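Local coordinates for alpha-1,2-Mannosidase (Trichoderma reesei, PDB 1HCU), which probably trims alpha-1,2-linked mannose residues from high-mannose N-glycans as a calcium-dependent family 47 glycosyl hydrolase, at residues S206-S214 against I222-F233; G238-S246 against L308-F316. One frame throughout, in Å; residues are numbered along the deposited sequence.

Interaction 1 of 2, residues S206-S214 against I222-F233. With NAG (2-acetamido-2-deoxy-beta-D-glucopyranose), chain E.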
ATOM      1  N   SER A 206     -20.759  -1.380  -1.763  1.00 11.93           N
ATOM      2  CA  SER A 206     -21.964  -1.628  -0.981  1.00 13.02           C
ATOM      3  C   SER A 206     -22.175  -3.093  -0.607  1.00 12.43           C
ATOM      4  O   SER A 206     -22.629  -3.392   0.492  1.00 12.34           O
ATOM      5  CB  SER A 206     -23.201  -1.101  -1.736  1.00 12.97           C
ATOM      6  OG  SER A 206     -23.542  -1.941  -2.825  1.00 12.61           O
ATOM      7  N   TYR A 207     -21.852  -3.998  -1.526  1.00 13.61           N
ATOM      8  CA  TYR A 207     -22.002  -5.439  -1.302  1.00 13.03           C
ATOM      9  C   TYR A 207     -21.090  -5.959  -0.194  1.00 12.92           C
ATOM     10  O   TYR A 207     -21.379  -6.982   0.427  1.00 12.93           O
ATOM     11  CB  TYR A 207     -21.712  -6.191  -2.600  1.00 12.78           C
ATOM     12  CG  TYR A 207     -22.739  -5.949  -3.679  1.00 13.80           C
ATOM     13  CD1 TYR A 207     -23.924  -6.685  -3.714  1.00 13.96           C
ATOM     14  CD2 TYR A 207     -22.537  -4.978  -4.657  1.00 13.54           C
ATOM     15  CE1 TYR A 207     -24.885  -6.462  -4.700  1.00 13.27           C
ATOM     16  CE2 TYR A 207     -23.498  -4.744  -5.648  1.00 13.43           C
ATOM     17  CZ  TYR A 207     -24.664  -5.492  -5.664  1.00 13.00           C
ATOM     18  OH  TYR A 207     -25.593  -5.293  -6.662  1.00 13.09           O
ATOM     19  N   LEU A 208     -19.995  -5.241   0.048  1.00 12.71           N
ATOM     20  CA  LEU A 208     -19.023  -5.610   1.072  1.00 12.20           C
ATOM     21  C   LEU A 208     -19.376  -5.061   2.452  1.00 13.61           C
ATOM     22  O   LEU A 208     -18.897  -5.574   3.465  1.00 11.53           O
ATOM     23  CB  LEU A 208     -17.633  -5.104   0.684  1.00 12.91           C
ATOM     24  CG  LEU A 208     -16.871  -5.836  -0.425  1.00 14.59           C
ATOM     25  CD1 LEU A 208     -17.705  -5.876  -1.694  1.00 13.61           C
ATOM     26  CD2 LEU A 208     -15.534  -5.122  -0.678  1.00 12.01           C
ATOM     27  N   LEU A 209     -20.214  -4.027   2.489  1.00 13.64           N
ATOM     28  CA  LEU A 209     -20.605  -3.405   3.752  1.00 15.49           C
ATOM     29  C   LEU A 209     -21.738  -4.145   4.464  1.00 16.87           C
ATOM     30  O   LEU A 209     -21.838  -4.105   5.690  1.00 17.41           O
ATOM     31  CB  LEU A 209     -20.981  -1.941   3.516  1.00 12.78           C
ATOM     32  CG  LEU A 209     -19.888  -1.117   2.817  1.00 14.37           C
ATOM     33  CD1 LEU A 209     -20.351   0.335   2.698  1.00 13.37           C
ATOM     34  CD2 LEU A 209     -18.559  -1.212   3.591  1.00  9.65           C
ATOM     35  N   ASN A 210     -22.598  -4.803   3.694  1.00 18.07           N
ATOM     36  CA  ASN A 210     -23.702  -5.592   4.255  1.00 19.62           C
ATOM     37  C   ASN A 210     -23.577  -6.956   3.576  1.00 18.97           C
ATOM     38  O   ASN A 210     -24.361  -7.315   2.697  1.00 18.32           O
ATOM     39  CB  ASN A 210     -25.060  -4.965   3.929  1.00 19.95           C
ATOM     40  CG  ASN A 210     -26.211  -5.639   4.670  1.00 23.69           C
ATOM     41  OD1 ASN A 210     -26.028  -6.658   5.347  1.00 24.45           O
ATOM     42  ND2 ASN A 210     -27.407  -5.074   4.541  1.00 26.99           N
ATOM     43  N   PRO A 211     -22.563  -7.729   3.980  1.00 19.80           N
ATOM     44  CA  PRO A 211     -22.261  -9.058   3.448  1.00 19.67           C
ATOM     45  C   PRO A 211     -23.402 -10.054   3.474  1.00 20.10           C
ATOM     46  O   PRO A 211     -23.980 -10.333   4.524  1.00 21.52           O
ATOM     47  CB  PRO A 211     -21.075  -9.502   4.301  1.00 20.27           C
ATOM     48  CG  PRO A 211     -21.335  -8.829   5.607  1.00 19.14           C
ATOM     49  CD  PRO A 211     -21.746  -7.448   5.173  1.00 18.17           C
ATOM     50  N   LYS A 212     -23.726 -10.582   2.299  1.00 21.02           N
ATOM     51  CA  LYS A 212     -24.780 -11.577   2.166  1.00 22.63           C
ATOM     52  C   LYS A 212     -24.167 -12.816   1.531  1.00 22.34           C
ATOM     53  O   LYS A 212     -23.326 -12.714   0.632  1.00 22.41           O
ATOM     54  CB  LYS A 212     -25.928 -11.033   1.316  1.00 24.81           C
ATOM     55  CG  LYS A 212     -26.575  -9.784   1.907  1.00 28.91           C
ATOM     56  CD  LYS A 212     -27.796  -9.355   1.116  1.00 32.83           C
ATOM     57  CE  LYS A 212     -28.400  -8.083   1.687  1.00 33.87           C
ATOM     58  NZ  LYS A 212     -28.749  -8.250   3.124  1.00 35.47           N
ATOM     59  N   GLY A 213     -24.581 -13.981   2.020  1.00 22.86           N
ATOM     60  CA  GLY A 213     -24.061 -15.245   1.530  1.00 22.24           C
ATOM     61  C   GLY A 213     -23.406 -15.970   2.694  1.00 24.18           C
ATOM     62  O   GLY A 213     -24.058 -16.264   3.696  1.00 27.10           O
ATOM     63  N   SER A 214     -22.115 -16.255   2.584  1.00 24.42           N
ATOM     64  CA  SER A 214     -21.410 -16.935   3.664  1.00 24.28           C
ATOM     65  C   SER A 214     -21.432 -16.069   4.922  1.00 23.78           C
ATOM     66  O   SER A 214     -21.284 -14.848   4.845  1.00 25.56           O
ATOM     67  CB  SER A 214     -19.966 -17.212   3.255  1.00 24.65           C
ATOM     68  OG  SER A 214     -19.927 -18.002   2.078  1.00 29.61           O
ATOM     69  N   ILE A 222     -15.321 -10.188   6.988  1.00  8.16           N
ATOM     70  CA  ILE A 222     -15.972 -10.758   5.814  1.00  7.75           C
ATOM     71  C   ILE A 222     -15.149 -11.776   5.040  1.00  6.42           C
ATOM     72  O   ILE A 222     -13.980 -12.016   5.343  1.00  9.40           O
ATOM     73  CB  ILE A 222     -16.392  -9.621   4.836  1.00  8.96           C
ATOM     74  CG1 ILE A 222     -15.156  -8.855   4.331  1.00  8.76           C
ATOM     75  CG2 ILE A 222     -17.316  -8.645   5.564  1.00  9.64           C
ATOM     76  CD1 ILE A 222     -15.450  -7.829   3.227  1.00  5.71           C
ATOM     77  N   GLY A 223     -15.779 -12.368   4.029  1.00  7.56           N
ATOM     78  CA  GLY A 223     -15.116 -13.356   3.189  1.00  5.72           C
ATOM     79  C   GLY A 223     -14.184 -12.679   2.197  1.00  6.88           C
ATOM     80  O   GLY A 223     -14.114 -11.453   2.152  1.00  7.38           O
ATOM     81  N   THR A 224     -13.491 -13.474   1.387  1.00  7.28           N
ATOM     82  CA  THR A 224     -12.527 -12.964   0.423  1.00  9.08           C
ATOM     83  C   THR A 224     -13.037 -12.763  -1.007  1.00 10.15           C
ATOM     84  O   THR A 224     -12.701 -11.773  -1.655  1.00  9.57           O
ATOM     85  CB  THR A 224     -11.284 -13.891   0.369  1.00 11.48           C
ATOM     86  OG1 THR A 224     -10.702 -13.994   1.673  1.00 14.38           O
ATOM     87  CG2 THR A 224     -10.239 -13.348  -0.596  1.00  9.15           C
ATOM     88  N   PHE A 225     -13.839 -13.699  -1.503  1.00 12.29           N
ATOM     89  CA  PHE A 225     -14.345 -13.605  -2.872  1.00 13.34           C
ATOM     90  C   PHE A 225     -15.831 -13.301  -2.992  1.00 13.85           C
ATOM     91  O   PHE A 225     -16.663 -13.896  -2.305  1.00 11.73           O
ATOM     92  CB  PHE A 225     -14.006 -14.887  -3.627  1.00 11.82           C
ATOM     93  CG  PHE A 225     -12.554 -15.276  -3.521  1.00 11.76           C
ATOM     94  CD1 PHE A 225     -12.156 -16.319  -2.687  1.00 11.28           C
ATOM     95  CD2 PHE A 225     -11.584 -14.588  -4.248  1.00  9.26           C
ATOM     96  CE1 PHE A 225     -10.815 -16.676  -2.579  1.00 11.96           C
ATOM     97  CE2 PHE A 225     -10.238 -14.935  -4.147  1.00  9.23           C
ATOM     98  CZ  PHE A 225      -9.854 -15.982  -3.312  1.00 13.11           C
ATOM     99  N   VAL A 226     -16.139 -12.357  -3.879  1.00 14.50           N
ATOM    100  CA  VAL A 226     -17.506 -11.909  -4.123  1.00 14.52           C
ATOM    101  C   VAL A 226     -17.924 -12.135  -5.577  1.00 15.45           C
ATOM    102  O   VAL A 226     -17.184 -11.827  -6.511  1.00 14.49           O
ATOM    103  CB  VAL A 226     -17.664 -10.407  -3.780  1.00 11.42           C
ATOM    104  CG1 VAL A 226     -19.085  -9.946  -4.081  1.00 13.48           C
ATOM    105  CG2 VAL A 226     -17.343 -10.173  -2.329  1.00  9.96           C
ATOM    106  N   SER A 227     -19.120 -12.686  -5.744  1.00 16.10           N
ATOM    107  CA  SER A 227     -19.695 -12.986  -7.051  1.00 16.24           C
ATOM    108  C   SER A 227     -19.977 -11.706  -7.839  1.00 16.60           C
ATOM    109  O   SER A 227     -20.551 -10.755  -7.302  1.00 15.21           O
ATOM    110  CB  SER A 227     -20.999 -13.765  -6.846  1.00 15.83           C
ATOM    111  OG  SER A 227     -21.743 -13.848  -8.046  1.00 19.18           O
ATOM    112  N   THR A 228     -19.582 -11.678  -9.109  1.00 15.88           N
ATOM    113  CA  THR A 228     -19.821 -10.499  -9.933  1.00 17.29           C
ATOM    114  C   THR A 228     -21.254 -10.464 -10.469  1.00 19.16           C
ATOM    115  O   THR A 228     -21.761  -9.401 -10.830  1.00 18.91           O
ATOM    116  CB  THR A 228     -18.839 -10.429 -11.120  1.00 18.20           C
ATOM    117  OG1 THR A 228     -19.002 -11.584 -11.953  1.00 18.65           O
ATOM    118  CG2 THR A 228     -17.404 -10.375 -10.608  1.00 18.92           C
ATOM    119  N   SER A 229     -21.907 -11.625 -10.503  1.00 19.81           N
ATOM    120  CA  SER A 229     -23.281 -11.718 -10.982  1.00 21.16           C
ATOM    121  C   SER A 229     -24.316 -11.286  -9.942  1.00 21.24           C
ATOM    122  O   SER A 229     -25.321 -10.681 -10.299  1.00 20.46           O
ATOM    123  CB  SER A 229     -23.595 -13.148 -11.460  1.00 22.07           C
ATOM    124  OG  SER A 229     -23.534 -14.093 -10.404  1.00 24.86           O
ATOM    125  N   ASN A 230     -24.090 -11.589  -8.665  1.00 22.29           N
ATOM    126  CA  ASN A 230     -25.063 -11.194  -7.638  1.00 24.43           C
ATOM    127  C   ASN A 230     -24.476 -10.572  -6.371  1.00 22.40           C
ATOM    128  O   ASN A 230     -25.197 -10.329  -5.399  1.00 21.34           O
ATOM    129  CB  ASN A 230     -25.948 -12.383  -7.253  1.00 29.22           C
ATOM    130  CG  ASN A 230     -25.149 -13.595  -6.847  1.00 34.73           C
ATOM    131  OD1 ASN A 230     -24.188 -13.493  -6.085  1.00 36.30           O
ATOM    132  ND2 ASN A 230     -25.556 -14.756  -7.350  1.00 40.71           N
ATOM    133  N   GLY A 231     -23.170 -10.323  -6.387  1.00 19.94           N
ATOM    134  CA  GLY A 231     -22.502  -9.712  -5.253  1.00 17.70           C
ATOM    135  C   GLY A 231     -22.607 -10.429  -3.920  1.00 17.50           C
ATOM    136  O   GLY A 231     -22.570  -9.792  -2.873  1.00 17.37           O
ATOM    137  N   THR A 232     -22.730 -11.747  -3.935  1.00 17.54           N
ATOM    138  CA  THR A 232     -22.832 -12.483  -2.679  1.00 17.43           C
ATOM    139  C   THR A 232     -21.516 -13.166  -2.343  1.00 16.21           C
ATOM    140  O   THR A 232     -20.750 -13.519  -3.235  1.00 16.69           O
ATOM    141  CB  THR A 232     -23.938 -13.555  -2.751  1.00 18.41           C
ATOM    142  OG1 THR A 232     -23.565 -14.561  -3.699  1.00 17.14           O
ATOM    143  CG2 THR A 232     -25.261 -12.924  -3.177  1.00 16.22           C
ATOM    144  N   PHE A 233     -21.241 -13.339  -1.055  1.00 17.19           N
ATOM    145  CA  PHE A 233     -20.002 -14.000  -0.645  1.00 17.67           C
ATOM    146  C   PHE A 233     -20.160 -15.506  -0.729  1.00 19.81           C
ATOM    147  O   PHE A 233     -21.256 -16.039  -0.562  1.00 18.15           O
ATOM    148  CB  PHE A 233     -19.617 -13.618   0.786  1.00 14.93           C
ATOM    149  CG  PHE A 233     -19.173 -12.194   0.936  1.00 12.95           C
ATOM    150  CD1 PHE A 233     -20.085 -11.151   0.817  1.00 10.46           C
ATOM    151  CD2 PHE A 233     -17.839 -11.895   1.192  1.00 10.57           C
ATOM    152  CE1 PHE A 233     -19.679  -9.830   0.952  1.00 12.38           C
ATOM    153  CE2 PHE A 233     -17.421 -10.573   1.330  1.00 14.06           C
ATOM    154  CZ  PHE A 233     -18.342  -9.536   1.210  1.00 11.23           C
TER
HETATM  155  C1  NAG E 600     -24.782 -15.959  -7.112  1.00 45.54           C
HETATM  156  C2  NAG E 600     -25.708 -17.147  -6.823  1.00 48.46           C
HETATM  157  C3  NAG E 600     -24.865 -18.410  -6.598  1.00 50.16           C
HETATM  158  C4  NAG E 600     -23.866 -18.629  -7.740  1.00 50.51           C
HETATM  159  C5  NAG E 600     -23.049 -17.352  -7.971  1.00 49.53           C
HETATM  160  C6  NAG E 600     -22.115 -17.464  -9.154  1.00 49.53           C
HETATM  161  C7  NAG E 600     -27.790 -16.698  -5.685  1.00 51.55           C
HETATM  162  C8  NAG E 600     -28.635 -17.495  -4.705  1.00 52.32           C
HETATM  163  N2  NAG E 600     -26.473 -16.863  -5.622  1.00 50.42           N
HETATM  164  O3  NAG E 600     -25.720 -19.541  -6.483  1.00 51.27           O
HETATM  165  O4  NAG E 600     -22.985 -19.698  -7.411  1.00 50.81           O
HETATM  166  O5  NAG E 600     -23.931 -16.243  -8.228  1.00 46.70           O
HETATM  167  O6  NAG E 600     -21.009 -16.584  -9.023  1.00 49.67           O
HETATM  168  O7  NAG E 600     -28.332 -15.943  -6.493  1.00 52.75           O
HETATM  169  O   HOH W   1     -22.869  -9.052  -0.070  1.00  6.59           O
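An N-glycosylated loop of the (alpha/alpha) barrel of family 47 is fastened here to the end of helix 196-209, with Phe233 wedged between Tyr207, Leu208, Pro211 and Lys212. The Phe233 ring turns its rim toward the helix end: CE1 lies 3.4 Å from Tyr207 O, near the ring plane, and CZ reaches Leu208 CA, while Pro211 CB packs 3.6 Å from CE1. Val226 CG2 rests on one face of the same ring, toward its rim. Phe233 N donates a hydrogen bond to Lys212 O (2.8 Å). Ile222 extends the apolar patch, its CG2 branch meeting Pro211 CG and its CD1 facing Leu208 CB. A water joins the two segments by donating to Tyr207 O and Gly231 O and accepting from Lys212 N. Gly231 O lies 3.5 Å from CD1 of Tyr207, whose hydroxyl is held by Ser152. Beyond it, Asn230 carries N-acetylglucosamine through ND2, and Ser227 OG hydrogen-bonds the sugar O6 at 3.0 Å. Asn230 OD1 forms an Asx turn, accepting from Thr232 N in the carbonyl plane and from Thr232 OG1, 2.7 Å away and above that plane.

Interaction 2 of 2, residues G238-S246 against L308-F316; sequences GSWSGLMDS and LASFGGGNF
The predicted active site of this (alpha/alpha) barrel includes Asp245, which lies near the start of helix 245-257 and packs against the turn leading into helix 312-323. The outer edge of Phe311 meets both Asp245 and Trp240: its CE2 is 3.6 Å from Asp245 CB and 3.5 Å from Trp240 O, which sits at the ring edge, in plane. The Trp240 and Phe311 side chains cross at about a right angle, with Trp240 CE3 3.8 Å from Phe311 CZ. Farther along the indole, Phe316 CE1 stands 3.8 Å above one face, offset toward the rim, with the two six-membered ring planes inclined by 38°. Tyr248 stacks on Trp240 and Thr276 also touches it, so the indole is held by helices 245-257 and 263-280 as well as by Phe316. The backbone of Trp240 also takes part, its carbonyl receiving a CA-H...O contact from Ala309 CA. Leu308, whose side chain touches the predicted active-site residue Glu393, sends its CD1 branch to Gly242 N at 3.6 Å. With Asp245 CG between its backbone N and carbonyl carbon (chi1 48°), the carboxylate turns OD2 to a water that bridges the segments, donating to Asp245 OD2 at 3.1 Å and to Leu308 O at 2.9 Å.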
ATOM      1  N   GLY A 238     -10.300 -14.951   5.338  1.00 13.27           N
ATOM      2  CA  GLY A 238      -9.730 -13.641   5.105  1.00 12.02           C
ATOM      3  C   GLY A 238      -8.490 -13.419   5.942  1.00 12.91           C
ATOM      4  O   GLY A 238      -8.008 -14.351   6.592  1.00 13.50           O
ATOM      5  N   SER A 239      -7.990 -12.186   5.937  1.00 11.69           N
ATOM      6  CA  SER A 239      -6.791 -11.819   6.685  1.00 11.04           C
ATOM      7  C   SER A 239      -6.508 -10.347   6.458  1.00 11.33           C
ATOM      8  O   SER A 239      -7.295  -9.649   5.827  1.00 11.78           O
ATOM      9  CB  SER A 239      -5.593 -12.598   6.166  1.00 12.33           C
ATOM     10  OG  SER A 239      -5.241 -12.132   4.871  1.00 10.66           O
ATOM     11  N   TRP A 240      -5.371  -9.881   6.969  1.00 12.20           N
ATOM     12  CA  TRP A 240      -4.969  -8.501   6.761  1.00 12.84           C
ATOM     13  C   TRP A 240      -3.839  -8.438   5.733  1.00 14.25           C
ATOM     14  O   TRP A 240      -3.043  -7.500   5.719  1.00 14.28           O
ATOM     15  CB  TRP A 240      -4.547  -7.839   8.079  1.00 12.02           C
ATOM     16  CG  TRP A 240      -5.731  -7.434   8.915  1.00  9.46           C
ATOM     17  CD1 TRP A 240      -6.590  -8.264   9.575  1.00  8.88           C
ATOM     18  CD2 TRP A 240      -6.228  -6.104   9.115  1.00  9.14           C
ATOM     19  NE1 TRP A 240      -7.593  -7.539  10.170  1.00  7.92           N
ATOM     20  CE2 TRP A 240      -7.400  -6.211   9.907  1.00  8.67           C
ATOM     21  CE3 TRP A 240      -5.801  -4.833   8.700  1.00  8.12           C
ATOM     22  CZ2 TRP A 240      -8.153  -5.095  10.296  1.00  7.99           C
ATOM     23  CZ3 TRP A 240      -6.551  -3.716   9.086  1.00  8.93           C
ATOM     24  CH2 TRP A 240      -7.714  -3.857   9.875  1.00  9.75           C
ATOM     25  N   SER A 241      -3.771  -9.442   4.862  1.00 14.72           N
ATOM     26  CA  SER A 241      -2.738  -9.459   3.834  1.00 16.45           C
ATOM     27  C   SER A 241      -3.335  -9.583   2.428  1.00 15.01           C
ATOM     28  O   SER A 241      -4.415  -9.063   2.160  1.00 14.63           O
ATOM     29  CB  SER A 241      -1.728 -10.592   4.093  1.00 15.87           C
ATOM     30  OG  SER A 241      -2.338 -11.859   3.983  1.00 21.51           O
ATOM     31  N   GLY A 242      -2.620 -10.256   1.533  1.00 14.66           N
ATOM     32  CA  GLY A 242      -3.086 -10.406   0.164  1.00 15.52           C
ATOM     33  C   GLY A 242      -4.554 -10.753  -0.009  1.00 15.77           C
ATOM     34  O   GLY A 242      -5.099 -11.573   0.730  1.00 16.28           O
ATOM     35  N   LEU A 243      -5.190 -10.110  -0.986  1.00 15.99           N
ATOM     36  CA  LEU A 243      -6.598 -10.342  -1.302  1.00 14.57           C
ATOM     37  C   LEU A 243      -7.634  -9.683  -0.395  1.00 13.99           C
ATOM     38  O   LEU A 243      -8.827  -9.730  -0.707  1.00 13.67           O
ATOM     39  CB  LEU A 243      -6.889 -11.845  -1.342  1.00 14.53           C
ATOM     40  CG  LEU A 243      -6.070 -12.689  -2.311  1.00 16.20           C
ATOM     41  CD1 LEU A 243      -6.465 -14.140  -2.109  1.00 15.37           C
ATOM     42  CD2 LEU A 243      -6.306 -12.238  -3.756  1.00 16.87           C
ATOM     43  N   MET A 244      -7.207  -9.075   0.712  1.00 12.77           N
ATOM     44  CA  MET A 244      -8.160  -8.438   1.623  1.00 11.81           C
ATOM     45  C   MET A 244      -7.652  -7.159   2.283  1.00 12.03           C
ATOM     46  O   MET A 244      -8.422  -6.218   2.491  1.00 14.31           O
ATOM     47  CB  MET A 244      -8.588  -9.444   2.709  1.00 12.04           C
ATOM     48  CG  MET A 244      -9.603  -8.916   3.728  1.00  9.53           C
ATOM     49  SD  MET A 244     -10.266 -10.249   4.806  1.00 13.52           S
ATOM     50  CE  MET A 244     -11.454 -11.038   3.680  1.00  8.07           C
ATOM     51  N   ASP A 245      -6.359  -7.119   2.596  1.00 11.13           N
ATOM     52  CA  ASP A 245      -5.751  -5.969   3.268  1.00  8.96           C
ATOM     53  C   ASP A 245      -6.290  -4.569   2.969  1.00  9.58           C
ATOM     54  O   ASP A 245      -6.870  -3.921   3.844  1.00 11.03           O
ATOM     55  CB  ASP A 245      -4.235  -5.953   3.035  1.00 10.45           C
ATOM     56  CG  ASP A 245      -3.857  -6.156   1.564  1.00 13.25           C
ATOM     57  OD1 ASP A 245      -4.693  -5.902   0.660  1.00  9.89           O
ATOM     58  OD2 ASP A 245      -2.704  -6.568   1.322  1.00 12.61           O
ATOM     59  N   SER A 246      -6.099  -4.089   1.745  1.00  8.18           N
ATOM     60  CA  SER A 246      -6.526  -2.734   1.417  1.00 10.55           C
ATOM     61  C   SER A 246      -8.022  -2.427   1.557  1.00  9.93           C
ATOM     62  O   SER A 246      -8.403  -1.261   1.572  1.00  9.52           O
ATOM     63  CB  SER A 246      -5.999  -2.325   0.026  1.00  9.41           C
ATOM     64  OG  SER A 246      -6.243  -3.305  -0.971  1.00 14.87           O
ATOM     65  N   LEU A 308       3.111  -8.027   3.880  1.00 12.51           N
ATOM     66  CA  LEU A 308       1.923  -7.266   3.464  1.00 14.86           C
ATOM     67  C   LEU A 308       1.084  -6.857   4.669  1.00 14.77           C
ATOM     68  O   LEU A 308       0.612  -5.721   4.748  1.00 13.15           O
ATOM     69  CB  LEU A 308       1.051  -8.078   2.487  1.00 13.26           C
ATOM     70  CG  LEU A 308       1.580  -8.315   1.067  1.00 15.69           C
ATOM     71  CD1 LEU A 308       0.608  -9.207   0.296  1.00 14.41           C
ATOM     72  CD2 LEU A 308       1.762  -6.980   0.348  1.00 15.14           C
ATOM     73  N   ALA A 309       0.910  -7.779   5.612  1.00 14.85           N
ATOM     74  CA  ALA A 309       0.113  -7.490   6.805  1.00 15.93           C
ATOM     75  C   ALA A 309       0.773  -6.496   7.758  1.00 16.23           C
ATOM     76  O   ALA A 309       0.128  -6.009   8.683  1.00 15.72           O
ATOM     77  CB  ALA A 309      -0.199  -8.777   7.551  1.00 13.92           C
ATOM     78  N   SER A 310       2.047  -6.182   7.540  1.00 14.77           N
ATOM     79  CA  SER A 310       2.711  -5.260   8.449  1.00 15.44           C
ATOM     80  C   SER A 310       2.203  -3.822   8.328  1.00 14.56           C
ATOM     81  O   SER A 310       2.573  -2.964   9.127  1.00 15.90           O
ATOM     82  CB  SER A 310       4.231  -5.299   8.250  1.00 13.97           C
ATOM     83  OG  SER A 310       4.603  -4.749   7.003  1.00 17.15           O
ATOM     84  N   PHE A 311       1.355  -3.557   7.340  1.00 12.08           N
ATOM     85  CA  PHE A 311       0.813  -2.211   7.141  1.00 11.25           C
ATOM     86  C   PHE A 311      -0.272  -1.975   8.198  1.00 11.59           C
ATOM     87  O   PHE A 311      -0.655  -0.841   8.476  1.00 10.43           O
ATOM     88  CB  PHE A 311       0.179  -2.087   5.750  1.00 10.22           C
ATOM     89  CG  PHE A 311      -1.297  -2.391   5.737  1.00  8.50           C
ATOM     90  CD1 PHE A 311      -2.230  -1.360   5.765  1.00  9.11           C
ATOM     91  CD2 PHE A 311      -1.751  -3.705   5.792  1.00  9.16           C
ATOM     92  CE1 PHE A 311      -3.594  -1.632   5.854  1.00  8.60           C
ATOM     93  CE2 PHE A 311      -3.106  -3.990   5.884  1.00  8.56           C
ATOM     94  CZ  PHE A 311      -4.032  -2.950   5.916  1.00  9.97           C
ATOM     95  N   GLY A 312      -0.763  -3.070   8.770  1.00 12.54           N
ATOM     96  CA  GLY A 312      -1.806  -2.995   9.779  1.00 12.73           C
ATOM     97  C   GLY A 312      -1.540  -2.009  10.900  1.00 13.13           C
ATOM     98  O   GLY A 312      -2.435  -1.254  11.286  1.00 14.68           O
ATOM     99  N   GLY A 313      -0.315  -2.009  11.419  1.00 10.75           N
ATOM    100  CA  GLY A 313       0.023  -1.113  12.511  1.00  9.86           C
ATOM    101  C   GLY A 313      -0.352   0.333  12.262  1.00  9.41           C
ATOM    102  O   GLY A 313      -0.939   1.003  13.122  1.00  9.49           O
ATOM    103  N   GLY A 314      -0.010   0.820  11.079  1.00  9.01           N
ATOM    104  CA  GLY A 314      -0.325   2.189  10.737  1.00 10.59           C
ATOM    105  C   GLY A 314      -1.819   2.399  10.598  1.00 11.24           C
ATOM    106  O   GLY A 314      -2.334   3.466  10.950  1.00 11.66           O
ATOM    107  N   ASN A 315      -2.527   1.387  10.106  1.00  9.38           N
ATOM    108  CA  ASN A 315      -3.965   1.535   9.929  1.00 10.32           C
ATOM    109  C   ASN A 315      -4.707   1.673  11.260  1.00 10.66           C
ATOM    110  O   ASN A 315      -5.575   2.539  11.389  1.00 11.46           O
ATOM    111  CB  ASN A 315      -4.545   0.369   9.125  1.00 10.04           C
ATOM    112  CG  ASN A 315      -5.872   0.720   8.490  1.00 10.12           C
ATOM    113  OD1 ASN A 315      -5.970   1.699   7.746  1.00 12.05           O
ATOM    114  ND2 ASN A 315      -6.898  -0.066   8.775  1.00  8.90           N
ATOM    115  N   PHE A 316      -4.371   0.831  12.240  1.00  8.45           N
ATOM    116  CA  PHE A 316      -5.010   0.908  13.554  1.00  9.88           C
ATOM    117  C   PHE A 316      -4.709   2.255  14.199  1.00  9.16           C
ATOM    118  O   PHE A 316      -5.569   2.847  14.857  1.00  9.24           O
ATOM    119  CB  PHE A 316      -4.527  -0.223  14.477  1.00 10.49           C
ATOM    120  CG  PHE A 316      -5.356  -1.474  14.381  1.00 11.45           C
ATOM    121  CD1 PHE A 316      -5.155  -2.387  13.349  1.00 10.03           C
ATOM    122  CD2 PHE A 316      -6.375  -1.710  15.297  1.00 11.43           C
ATOM    123  CE1 PHE A 316      -5.958  -3.515  13.231  1.00 11.50           C
ATOM    124  CE2 PHE A 316      -7.191  -2.841  15.190  1.00 10.89           C
ATOM    125  CZ  PHE A 316      -6.981  -3.745  14.152  1.00 12.42           C
TER
HETATM  126  O   HOH W   2      -0.814  -4.416   2.588  1.00 12.57           O

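The two contacts follow one another along the chain, the loop of interaction 1 closing before interaction 2 opens, and their centres are about 19 Å apart. Interaction 1 lies about 23 Å from the centre of the chain, at a glycosylated edge, whereas interaction 2 is about 9 Å from it, near the calcium ion and predicted active-site residues. They meet directly where Met244 CE packs against Ile222 O and Gly223 O. Helix 245-257 is shared by both: it begins in segment 238-246, its Phe247 touches Leu208 and Ile222, and its Tyr248 touches Ile222. Helix 263-280 borders both as well, through Arg268 and Thr276. These two helices thus join the glycan-bearing surface region to the barrel interior.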